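Local coordinates for 450aa long hypothetical fmu protein (Pyrococcus horikoshii, PDB 2YXL) that probably methylates cytosine at carbon 5 in RNA with S-adenosyl-L-methionine as donor, and binds the cofactor analogue sinefungin, at residues V264-A269 / A376-P381; G271-H276 / K333-A338; Y288-D293 / R320-I325. All coordinates share one frame; numbering follows the deposited sequence.

Contact 1 (V264-A269 / A376-P381); sequences VDLAAA and ARLVKP. With SFG (sinefungin), chain B.
Leu378 meets Leu266 and Val264 through methyl groups alone, with no flat side chain between them; the flat group at this site is the purine of sinefungin. The backbone O of Leu266 lies 4.0 Å from C2 of that base, off the plane on one side and outside the ring outline, while Val292 covers the other face. On the ribose, the CB of Ala267 comes to 3.4 Å from O4'. The apolar contact is small, burying 97 Å² in all, and converges on one atom of Leu378. Its CD1 approaches CD1 of Leu266 at 3.8 Å and CG1 of Val264 at 4.2 Å, the looser of the two. Leu378 reaches them because its CG stands opposite the carbonyl carbon (chi1 -71°), while Val264 presents CG1 by placing it opposite its own backbone N (chi1 174°). The side chains of Val264 and Leu378 cross at about a right angle and touch through CG1 and CD1; their CA atoms stay 8.4 Å apart. Just past Leu266 the chain passes from the apolar core to the cofactor site: Ala267 O accepts a hydrogen bond from the amino N of sinefungin at 2.9 Å. This is the loop after the first strand of a class I methyltransferase, where Ala267, Ala268 and Ala269 are predicted to bind the cofactor. Strand 262-265 runs parallel to strands 286-290 and 331-337, lying between them; Phe290 and Val334 touch Val264 from these neighbours. Leu378 reaches this strand end from the short link between helix 361-376 and strand 379-380.

Contact 2 (G271-H276 / K333-A338); sequences GGKTTH and KVLLDA. With SFG (sinefungin), chain B.
Lys273 and Asp337 form a buried salt bridge, NZ to OD2 at 2.8 Å, beside the amino acid end of sinefungin. The ammonium comes from above the carboxylate, 64° out of its plane, after a bend at the end of the lysine chain (chi4 63°). The same OD2 accepts from the sinefungin amino N at 2.7 Å, so two donors grip one oxygen, while Thr388 bonds to OD1 and fixes the carboxylate's rotation. The aliphatic part of Lys273 completes the tight side: its CB lies 3.7 Å from CD2 of Leu335, and the two side chains cross nearly perpendicularly. The lysine's grip is weaker toward the ligand carboxylate, where NZ of Lys273 reaches OXT only by a weak bond of 3.4 Å and Gly272 is partly exposed; the backbone holds that group instead. The N atoms of Gly271 and Gly272 both donate to sinefungin O, the latter at 2.9 Å (150° at the hydrogen), and Lys273 N donates to OXT at 3.2 Å. An alanine in place of Lys273 would probably leave Asp337 OD2 with the ligand amino group but no lysine partner, and Leu335 CD2 less covered. The glycine-rich turn, characteristic of class I methyltransferases, starts helix 272-280, whose first turn faces the ligand carboxylate. This helix packs beside helix 246-255 against strand 331-337, which runs between strands 262-265 and 383-389.

Contact 3 (Y288-D293 / R320-I325); sequences YAFDVD and RKAPEI. With SFG (sinefungin), chain B.
Beside the adenosine end of the cofactor pocket, Phe290 at the close of strand 286-290 packs on Ala322 and Ile325 of the loop leading to strand 331-337. CZ and CE2 do the touching: CZ of Phe290 is 3.7 Å from CB of Ala322, which approaches obliquely. Ile325 CG2 sits at the ring's edge, 4.2 Å from CE2 of Phe290. With CG opposite the carbonyl carbon (chi1 -67°), the ring points at this loop, which carries a cis peptide before Pro323. Directly after the strand comes a hallmark of class I methyltransferases, an acidic residue gripping the ribose diol: Asp291 OD1 accepts from sinefungin O3' and Asp291 OD2 from O2', each at 2.8 Å. Asp291 OD2 also takes the N-H of Asp293 on its anti lone pair (2.9 Å, 155° at the hydrogen), an Asx turn that steadies the carboxylate, and Ala269 N donates to OD1. Val292 lays both methyls over one face of the adenine, CG1 lying 3.4 Å from N1. From the other segment, the edge of the Arg320 guanidinium comes near sinefungin N6, NH1 at 3.4 Å, while salt bridges to Asp318 and Glu370 hold the arginine.

All three contacts lie in the class I methyltransferase fold and touch sinefungin. Contacts 1 and 2 have centres about 9 Å apart, as do contacts 1 and 3; the centres of contacts 2 and 3, which do not touch, are about 13 Å apart. Strand 262-265 of contact 1 is the common neighbour, paired in parallel with strand 331-337 of contact 2 and with strand 286-290 of contact 3. Along the chain the first segments run 264-269, 271-276, 288-293, and their partners return in reverse: 320-325, 333-338, 376-381. The ends of these adjacent strands and the start of helix 272-280 line one pocket, contact 2 at the amino acid end and contact 3 at the ribose and adenine.

Contact 1 (V264-A269 / A376-P381)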
loop_
_atom_site.group_PDB
_atom_site.type_symbol
_atom_site.label_atom_id
_atom_site.label_comp_id
_atom_site.label_asym_id
_atom_site.label_seq_id
_atom_site.Cartn_x
_atom_site.Cartn_y
_atom_site.Cartn_z
ATOM N N VAL A 264 2.202 -18.140 -15.153
ATOM C CA VAL A 264 1.897 -18.333 -13.736
ATOM C C VAL A 264 2.126 -17.041 -12.950
ATOM O O VAL A 264 3.171 -16.402 -13.079
ATOM C CB VAL A 264 2.733 -19.484 -13.123
ATOM C CG1 VAL A 264 2.515 -19.575 -11.617
ATOM C CG2 VAL A 264 2.389 -20.808 -13.787
ATOM N N ASP A 265 1.125 -16.654 -12.160
ATOM C CA ASP A 265 1.260 -15.576 -11.183
ATOM C C ASP A 265 1.248 -16.232 -9.808
ATOM O O ASP A 265 0.191 -16.600 -9.292
ATOM C CB ASP A 265 0.117 -14.564 -11.325
ATOM C CG ASP A 265 0.380 -13.255 -10.578
ATOM O OD1 ASP A 265 1.003 -13.270 -9.491
ATOM O OD2 ASP A 265 -0.055 -12.198 -11.082
ATOM N N LEU A 266 2.434 -16.381 -9.227
ATOM C CA LEU A 266 2.631 -17.243 -8.058
ATOM C C LEU A 266 2.065 -16.665 -6.757
ATOM O O LEU A 266 1.691 -17.414 -5.855
ATOM C CB LEU A 266 4.115 -17.595 -7.915
ATOM C CG LEU A 266 4.509 -18.964 -7.357
ATOM C CD1 LEU A 266 3.754 -20.121 -8.021
ATOM C CD2 LEU A 266 6.008 -19.158 -7.497
ATOM N N ALA A 267 2.009 -15.338 -6.670
ATOM C CA ALA A 267 1.308 -14.640 -5.591
ATOM C C ALA A 267 0.487 -13.524 -6.238
ATOM O O ALA A 267 1.014 -12.457 -6.562
ATOM C CB ALA A 267 2.293 -14.086 -4.578
ATOM N N ALA A 268 -0.807 -13.786 -6.420
ATOM C CA ALA A 268 -1.621 -13.058 -7.400
ATOM C C ALA A 268 -2.621 -12.036 -6.860
ATOM O O ALA A 268 -2.789 -10.973 -7.455
ATOM C CB ALA A 268 -2.328 -14.047 -8.321
ATOM N N ALA A 269 -3.292 -12.367 -5.757
ATOM C CA ALA A 269 -4.369 -11.529 -5.220
ATOM C C ALA A 269 -3.856 -10.209 -4.626
ATOM O O ALA A 269 -2.762 -10.176 -4.057
ATOM C CB ALA A 269 -5.178 -12.308 -4.193
ATOM N N ALA A 376 11.360 -21.365 -9.895
ATOM C CA ALA A 376 12.423 -21.890 -10.756
ATOM C C ALA A 376 12.013 -23.167 -11.468
ATOM O O ALA A 376 12.220 -23.310 -12.674
ATOM C CB ALA A 376 13.687 -22.133 -9.949
ATOM N N ARG A 377 11.418 -24.083 -10.711
ATOM C CA ARG A 377 11.064 -25.408 -11.213
ATOM C C ARG A 377 9.827 -25.401 -12.122
ATOM O O ARG A 377 9.542 -26.398 -12.787
ATOM C CB ARG A 377 10.899 -26.384 -10.041
ATOM C CG ARG A 377 12.219 -26.752 -9.361
ATOM C CD ARG A 377 12.051 -27.163 -7.899
ATOM N NE ARG A 377 11.376 -28.452 -7.739
ATOM C CZ ARG A 377 10.300 -28.654 -6.981
ATOM N NH1 ARG A 377 9.764 -27.656 -6.287
ATOM N NH2 ARG A 377 9.762 -29.864 -6.907
ATOM N N LEU A 378 9.112 -24.276 -12.155
ATOM C CA LEU A 378 7.945 -24.112 -13.028
ATOM C C LEU A 378 8.313 -23.617 -14.429
ATOM O O LEU A 378 7.562 -23.824 -15.387
ATOM C CB LEU A 378 6.918 -23.166 -12.399
ATOM C CG LEU A 378 6.111 -23.625 -11.181
ATOM C CD1 LEU A 378 5.382 -22.437 -10.582
ATOM C CD2 LEU A 378 5.125 -24.725 -11.533
ATOM N N VAL A 379 9.473 -22.974 -14.539
ATOM C CA VAL A 379 9.915 -22.337 -15.780
ATOM C C VAL A 379 10.409 -23.355 -16.810
ATOM O O VAL A 379 11.195 -24.246 -16.485
ATOM C CB VAL A 379 11.040 -21.299 -15.512
ATOM C CG1 VAL A 379 11.317 -20.467 -16.751
ATOM C CG2 VAL A 379 10.670 -20.387 -14.358
ATOM N N LYS A 380 9.934 -23.210 -18.047
ATOM C CA LYS A 380 10.425 -23.983 -19.190
ATOM C C LYS A 380 11.867 -23.577 -19.522
ATOM O O LYS A 380 12.274 -22.458 -19.206
ATOM C CB LYS A 380 9.534 -23.751 -20.415
ATOM C CG LYS A 380 8.119 -24.288 -20.290
ATOM C CD LYS A 380 7.318 -23.989 -21.545
ATOM C CE LYS A 380 5.874 -24.437 -21.403
ATOM N NZ LYS A 380 5.106 -24.244 -22.664
ATOM N N PRO A 381 12.647 -24.485 -20.147
ATOM C CA PRO A 381 14.018 -24.163 -20.569
ATOM C C PRO A 381 14.159 -22.802 -21.269
ATOM O O PRO A 381 15.076 -22.044 -20.950
ATOM C CB PRO A 381 14.359 -25.303 -21.528
ATOM C CG PRO A 381 13.587 -26.453 -21.001
ATOM C CD PRO A 381 12.300 -25.886 -20.467
HETATM N N SFG B . 0.695 -9.586 -7.142
HETATM C CA SFG B . -0.445 -9.032 -6.389
HETATM C C SFG B . -1.087 -7.872 -7.177
HETATM O O SFG B . -2.281 -7.600 -6.926
HETATM O OXT SFG B . -0.380 -7.287 -8.025
HETATM C CB SFG B . 0.012 -8.579 -4.988
HETATM C CG SFG B . 0.480 -9.778 -4.142
HETATM C CD SFG B . 0.862 -9.385 -2.706
HETATM N NE SFG B . 2.014 -8.474 -2.755
HETATM C "C5'" SFG B . 1.277 -10.605 -1.853
HETATM C "C4'" SFG B . 0.254 -11.769 -1.853
HETATM O "O4'" SFG B . 1.022 -12.974 -1.623
HETATM C "C3'" SFG B . -0.772 -11.711 -0.707
HETATM O "O3'" SFG B . -2.091 -11.680 -1.270
HETATM C "C2'" SFG B . -0.546 -13.013 0.076
HETATM O "O2'" SFG B . -1.790 -13.600 0.481
HETATM C "C1'" SFG B . 0.117 -13.892 -0.979
HETATM N N9 SFG B . 0.915 -15.029 -0.435
HETATM C C8 SFG B . 1.773 -14.986 0.586
HETATM N N7 SFG B . 2.309 -16.193 0.774
HETATM C C5 SFG B . 1.789 -17.013 -0.134
HETATM C C6 SFG B . 1.959 -18.365 -0.425
HETATM N N6 SFG B . 2.796 -19.115 0.288
HETATM N N1 SFG B . 1.263 -18.905 -1.441
HETATM C C2 SFG B . 0.424 -18.168 -2.159
HETATM N N3 SFG B . 0.241 -16.878 -1.906
HETATM C C4 SFG B . 0.906 -16.275 -0.906
#

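Contact 2 (G271-H276 / K333-A338)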
loop_
_atom_site.group_PDB
_atom_site.type_symbol
_atom_site.label_atom_id
_atom_site.label_comp_id
_atom_site.label_asym_id
_atom_site.label_seq_id
_atom_site.Cartn_x
_atom_site.Cartn_y
_atom_site.Cartn_z
ATOM N N GLY A 271 -4.942 -9.031 -7.490
ATOM C CA GLY A 271 -4.922 -9.264 -8.931
ATOM C C GLY A 271 -4.589 -8.094 -9.834
ATOM O O GLY A 271 -4.976 -8.088 -11.004
ATOM N N GLY A 272 -3.864 -7.112 -9.304
ATOM C CA GLY A 272 -3.434 -5.962 -10.097
ATOM C C GLY A 272 -2.567 -6.372 -11.272
ATOM O O GLY A 272 -2.765 -5.901 -12.396
ATOM N N LYS A 273 -1.612 -7.264 -11.016
ATOM C CA LYS A 273 -0.670 -7.689 -12.047
ATOM C C LYS A 273 -1.194 -8.821 -12.926
ATOM O O LYS A 273 -0.972 -8.811 -14.137
ATOM C CB LYS A 273 0.683 -8.047 -11.439
ATOM C CG LYS A 273 1.414 -6.859 -10.860
ATOM C CD LYS A 273 2.808 -7.231 -10.401
ATOM C CE LYS A 273 3.429 -6.123 -9.559
ATOM N NZ LYS A 273 2.681 -5.869 -8.293
ATOM N N THR A 274 -1.892 -9.785 -12.329
ATOM C CA THR A 274 -2.454 -10.903 -13.100
ATOM C C THR A 274 -3.527 -10.443 -14.090
ATOM O O THR A 274 -3.650 -11.003 -15.178
ATOM C CB THR A 274 -2.968 -12.079 -12.211
ATOM O OG1 THR A 274 -3.907 -12.871 -12.947
ATOM C CG2 THR A 274 -3.629 -11.579 -10.954
ATOM N N THR A 275 -4.280 -9.413 -13.720
ATOM C CA THR A 275 -5.254 -8.817 -14.630
ATOM C C THR A 275 -4.561 -8.021 -15.751
ATOM O O THR A 275 -5.090 -7.906 -16.859
ATOM C CB THR A 275 -6.316 -7.970 -13.870
ATOM O OG1 THR A 275 -7.496 -7.844 -14.669
ATOM C CG2 THR A 275 -5.791 -6.585 -13.509
ATOM N N HIS A 276 -3.371 -7.497 -15.455
ATOM C CA HIS A 276 -2.542 -6.790 -16.434
ATOM C C HIS A 276 -1.879 -7.769 -17.411
ATOM O O HIS A 276 -1.773 -7.486 -18.605
ATOM C CB HIS A 276 -1.489 -5.946 -15.706
ATOM C CG HIS A 276 -0.813 -4.921 -16.566
ATOM N ND1 HIS A 276 -1.322 -4.500 -17.776
ATOM C CD2 HIS A 276 0.317 -4.201 -16.365
ATOM C CE1 HIS A 276 -0.521 -3.585 -18.295
ATOM N NE2 HIS A 276 0.479 -3.384 -17.457
ATOM N N LYS A 333 6.335 -18.402 -18.852
ATOM C CA LYS A 333 6.887 -17.391 -17.961
ATOM C C LYS A 333 6.089 -17.291 -16.670
ATOM O O LYS A 333 4.871 -17.467 -16.663
ATOM C CB LYS A 333 6.997 -16.023 -18.646
ATOM C CG LYS A 333 5.816 -15.633 -19.513
ATOM C CD LYS A 333 6.080 -14.337 -20.263
ATOM C CE LYS A 333 7.051 -14.512 -21.431
ATOM N NZ LYS A 333 8.467 -14.302 -21.016
ATOM N N VAL A 334 6.796 -17.020 -15.579
ATOM C CA VAL A 334 6.180 -16.885 -14.266
ATOM C C VAL A 334 6.499 -15.527 -13.646
ATOM O O VAL A 334 7.629 -15.038 -13.727
ATOM C CB VAL A 334 6.584 -18.048 -13.303
ATOM C CG1 VAL A 334 8.092 -18.169 -13.190
ATOM C CG2 VAL A 334 5.956 -17.876 -11.918
ATOM N N LEU A 335 5.480 -14.922 -13.045
ATOM C CA LEU A 335 5.651 -13.719 -12.255
ATOM C C LEU A 335 5.576 -14.073 -10.777
ATOM O O LEU A 335 4.596 -14.670 -10.317
ATOM C CB LEU A 335 4.582 -12.679 -12.609
ATOM C CG LEU A 335 4.423 -11.467 -11.682
ATOM C CD1 LEU A 335 5.603 -10.512 -11.797
ATOM C CD2 LEU A 335 3.115 -10.749 -11.965
ATOM N N LEU A 336 6.625 -13.720 -10.044
ATOM C CA LEU A 336 6.597 -13.806 -8.595
ATOM C C LEU A 336 6.640 -12.402 -7.999
ATOM O O LEU A 336 7.712 -11.848 -7.731
ATOM C CB LEU A 336 7.728 -14.698 -8.056
ATOM C CG LEU A 336 7.868 -14.903 -6.537
ATOM C CD1 LEU A 336 6.544 -15.260 -5.859
ATOM C CD2 LEU A 336 8.923 -15.958 -6.232
ATOM N N ASP A 337 5.456 -11.821 -7.827
ATOM C CA ASP A 337 5.319 -10.572 -7.102
ATOM C C ASP A 337 5.196 -10.956 -5.637
ATOM O O ASP A 337 4.096 -11.072 -5.091
ATOM C CB ASP A 337 4.107 -9.775 -7.594
ATOM C CG ASP A 337 3.983 -8.423 -6.916
ATOM O OD1 ASP A 337 5.019 -7.750 -6.708
ATOM O OD2 ASP A 337 2.844 -8.026 -6.592
ATOM N N ALA A 338 6.357 -11.162 -5.021
ATOM C CA ALA A 338 6.472 -11.850 -3.740
ATOM C C ALA A 338 5.850 -11.090 -2.581
ATOM O O ALA A 338 5.940 -9.864 -2.528
ATOM C CB ALA A 338 7.936 -12.153 -3.444
HETATM N N SFG B . 0.695 -9.586 -7.142
HETATM C CA SFG B . -0.445 -9.032 -6.389
HETATM C C SFG B . -1.087 -7.872 -7.177
HETATM O O SFG B . -2.281 -7.600 -6.926
HETATM O OXT SFG B . -0.380 -7.287 -8.025
HETATM C CB SFG B . 0.012 -8.579 -4.988
HETATM C CG SFG B . 0.480 -9.778 -4.142
HETATM C CD SFG B . 0.862 -9.385 -2.706
HETATM N NE SFG B . 2.014 -8.474 -2.755
HETATM C "C5'" SFG B . 1.277 -10.605 -1.853
HETATM C "C4'" SFG B . 0.254 -11.769 -1.853
HETATM O "O4'" SFG B . 1.022 -12.974 -1.623
HETATM C "C3'" SFG B . -0.772 -11.711 -0.707
HETATM O "O3'" SFG B . -2.091 -11.680 -1.270
HETATM C "C2'" SFG B . -0.546 -13.013 0.076
HETATM O "O2'" SFG B . -1.790 -13.600 0.481
HETATM C "C1'" SFG B . 0.117 -13.892 -0.979
HETATM N N9 SFG B . 0.915 -15.029 -0.435
HETATM C C8 SFG B . 1.773 -14.986 0.586
HETATM N N7 SFG B . 2.309 -16.193 0.774
HETATM C C5 SFG B . 1.789 -17.013 -0.134
HETATM C C6 SFG B . 1.959 -18.365 -0.425
HETATM N N6 SFG B . 2.796 -19.115 0.288
HETATM N N1 SFG B . 1.263 -18.905 -1.441
HETATM C C2 SFG B . 0.424 -18.168 -2.159
HETATM N N3 SFG B . 0.241 -16.878 -1.906
HETATM C C4 SFG B . 0.906 -16.275 -0.906
#

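Contact 3 (Y288-D293 / R320-I325)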
loop_
_atom_site.group_PDB
_atom_site.type_symbol
_atom_site.label_atom_id
_atom_site.label_comp_id
_atom_site.label_asym_id
_atom_site.label_seq_id
_atom_site.Cartn_x
_atom_site.Cartn_y
_atom_site.Cartn_z
ATOM N N TYR A 288 -2.371 -19.235 -14.397
ATOM C CA TYR A 288 -2.595 -19.871 -13.104
ATOM C C TYR A 288 -2.284 -18.868 -11.998
ATOM O O TYR A 288 -1.152 -18.387 -11.885
ATOM C CB TYR A 288 -1.737 -21.133 -12.952
ATOM C CG TYR A 288 -2.128 -22.278 -13.868
ATOM C CD1 TYR A 288 -1.380 -22.570 -15.008
ATOM C CD2 TYR A 288 -3.244 -23.072 -13.590
ATOM C CE1 TYR A 288 -1.734 -23.622 -15.852
ATOM C CE2 TYR A 288 -3.605 -24.127 -14.429
ATOM C CZ TYR A 288 -2.845 -24.394 -15.556
ATOM O OH TYR A 288 -3.196 -25.433 -16.388
ATOM N N ALA A 289 -3.296 -18.553 -11.191
ATOM C CA ALA A 289 -3.176 -17.541 -10.144
ATOM C C ALA A 289 -3.279 -18.136 -8.738
ATOM O O ALA A 289 -4.354 -18.557 -8.307
ATOM C CB ALA A 289 -4.221 -16.448 -10.347
ATOM N N PHE A 290 -2.150 -18.157 -8.033
ATOM C CA PHE A 290 -2.065 -18.732 -6.693
ATOM C C PHE A 290 -2.124 -17.669 -5.603
ATOM O O PHE A 290 -1.491 -16.616 -5.722
ATOM C CB PHE A 290 -0.768 -19.532 -6.537
ATOM C CG PHE A 290 -0.706 -20.773 -7.382
ATOM C CD1 PHE A 290 -0.211 -20.723 -8.684
ATOM C CD2 PHE A 290 -1.129 -21.997 -6.873
ATOM C CE1 PHE A 290 -0.149 -21.872 -9.469
ATOM C CE2 PHE A 290 -1.070 -23.152 -7.651
ATOM C CZ PHE A 290 -0.579 -23.088 -8.951
ATOM N N ASP A 291 -2.884 -17.953 -4.546
ATOM C CA ASP A 291 -2.898 -17.131 -3.332
ATOM C C ASP A 291 -3.506 -17.885 -2.148
ATOM O O ASP A 291 -4.565 -18.504 -2.274
ATOM C CB ASP A 291 -3.639 -15.810 -3.557
ATOM C CG ASP A 291 -3.195 -14.723 -2.596
ATOM O OD1 ASP A 291 -2.500 -13.791 -3.047
ATOM O OD2 ASP A 291 -3.530 -14.806 -1.393
ATOM N N VAL A 292 -2.835 -17.818 -0.999
ATOM C CA VAL A 292 -3.291 -18.510 0.214
ATOM C C VAL A 292 -4.508 -17.849 0.862
ATOM O O VAL A 292 -5.272 -18.506 1.575
ATOM C CB VAL A 292 -2.163 -18.666 1.275
ATOM C CG1 VAL A 292 -1.167 -19.731 0.848
ATOM C CG2 VAL A 292 -1.463 -17.332 1.554
ATOM N N ASP A 293 -4.681 -16.554 0.608
ATOM C CA ASP A 293 -5.765 -15.785 1.207
ATOM C C ASP A 293 -7.039 -15.889 0.371
ATOM O O ASP A 293 -7.094 -15.402 -0.760
ATOM C CB ASP A 293 -5.342 -14.323 1.387
ATOM C CG ASP A 293 -6.195 -13.590 2.404
ATOM O OD1 ASP A 293 -7.342 -13.221 2.069
ATOM O OD2 ASP A 293 -5.714 -13.371 3.537
ATOM N N ARG A 320 4.245 -22.775 -2.680
ATOM C CA ARG A 320 5.404 -23.664 -2.573
ATOM C C ARG A 320 5.074 -25.029 -3.182
ATOM O O ARG A 320 5.958 -25.723 -3.688
ATOM C CB ARG A 320 5.881 -23.803 -1.125
ATOM C CG ARG A 320 6.669 -22.602 -0.613
ATOM C CD ARG A 320 5.871 -21.794 0.392
ATOM N NE ARG A 320 6.003 -22.342 1.739
ATOM C CZ ARG A 320 5.188 -22.074 2.757
ATOM N NH1 ARG A 320 4.148 -21.266 2.602
ATOM N NH2 ARG A 320 5.409 -22.628 3.938
ATOM N N LYS A 321 3.794 -25.397 -3.119
ATOM C CA LYS A 321 3.241 -26.484 -3.925
ATOM C C LYS A 321 3.068 -25.948 -5.347
ATOM O O LYS A 321 2.961 -24.735 -5.542
ATOM C CB LYS A 321 1.898 -26.958 -3.360
ATOM C CG LYS A 321 1.927 -27.328 -1.881
ATOM C CD LYS A 321 0.528 -27.620 -1.356
ATOM C CE LYS A 321 0.463 -27.509 0.162
ATOM N NZ LYS A 321 1.282 -28.543 0.856
ATOM N N ALA A 322 3.019 -26.848 -6.329
ATOM C CA ALA A 322 3.166 -26.494 -7.749
ATOM C C ALA A 322 4.604 -26.027 -7.972
ATOM O O ALA A 322 4.938 -24.882 -7.648
ATOM C CB ALA A 322 2.159 -25.429 -8.183
ATOM N N PRO A 323 5.468 -26.904 -8.525
ATOM C CA PRO A 323 5.264 -28.226 -9.148
ATOM C C PRO A 323 4.393 -29.224 -8.381
ATOM O O PRO A 323 4.104 -29.027 -7.201
ATOM C CB PRO A 323 6.690 -28.770 -9.270
ATOM C CG PRO A 323 7.523 -27.566 -9.405
ATOM C CD PRO A 323 6.897 -26.539 -8.513
ATOM N N GLU A 324 4.012 -30.302 -9.069
ATOM C CA GLU A 324 3.037 -31.308 -8.593
ATOM C C GLU A 324 1.686 -30.754 -8.097
ATOM O O GLU A 324 1.081 -31.286 -7.162
ATOM C CB GLU A 324 3.649 -32.374 -7.644
ATOM C CG GLU A 324 4.804 -31.943 -6.728
ATOM C CD GLU A 324 4.349 -31.276 -5.436
ATOM O OE1 GLU A 324 3.145 -31.335 -5.106
ATOM O OE2 GLU A 324 5.206 -30.687 -4.746
ATOM N N ILE A 325 1.236 -29.681 -8.744
ATOM C CA ILE A 325 -0.149 -29.212 -8.667
ATOM C C ILE A 325 -0.595 -28.894 -10.092
ATOM O O ILE A 325 -1.687 -29.281 -10.515
ATOM C CB ILE A 325 -0.317 -27.956 -7.758
ATOM C CG1 ILE A 325 -0.078 -28.292 -6.274
ATOM C CG2 ILE A 325 -1.686 -27.289 -7.969
ATOM C CD1 ILE A 325 -1.132 -29.188 -5.613
HETATM N N SFG B . 0.695 -9.586 -7.142
HETATM C CA SFG B . -0.445 -9.032 -6.389
HETATM C C SFG B . -1.087 -7.872 -7.177
HETATM O O SFG B . -2.281 -7.600 -6.926
HETATM O OXT SFG B . -0.380 -7.287 -8.025
HETATM C CB SFG B . 0.012 -8.579 -4.988
HETATM C CG SFG B . 0.480 -9.778 -4.142
HETATM C CD SFG B . 0.862 -9.385 -2.706
HETATM N NE SFG B . 2.014 -8.474 -2.755
HETATM C "C5'" SFG B . 1.277 -10.605 -1.853
HETATM C "C4'" SFG B . 0.254 -11.769 -1.853
HETATM O "O4'" SFG B . 1.022 -12.974 -1.623
HETATM C "C3'" SFG B . -0.772 -11.711 -0.707
HETATM O "O3'" SFG B . -2.091 -11.680 -1.270
HETATM C "C2'" SFG B . -0.546 -13.013 0.076
HETATM O "O2'" SFG B . -1.790 -13.600 0.481
HETATM C "C1'" SFG B . 0.117 -13.892 -0.979
HETATM N N9 SFG B . 0.915 -15.029 -0.435
HETATM C C8 SFG B . 1.773 -14.986 0.586
HETATM N N7 SFG B . 2.309 -16.193 0.774
HETATM C C5 SFG B . 1.789 -17.013 -0.134
HETATM C C6 SFG B . 1.959 -18.365 -0.425
HETATM N N6 SFG B . 2.796 -19.115 0.288
HETATM N N1 SFG B . 1.263 -18.905 -1.441
HETATM C C2 SFG B . 0.424 -18.168 -2.159
HETATM N N3 SFG B . 0.241 -16.878 -1.906
HETATM C C4 SFG B . 0.906 -16.275 -0.906
#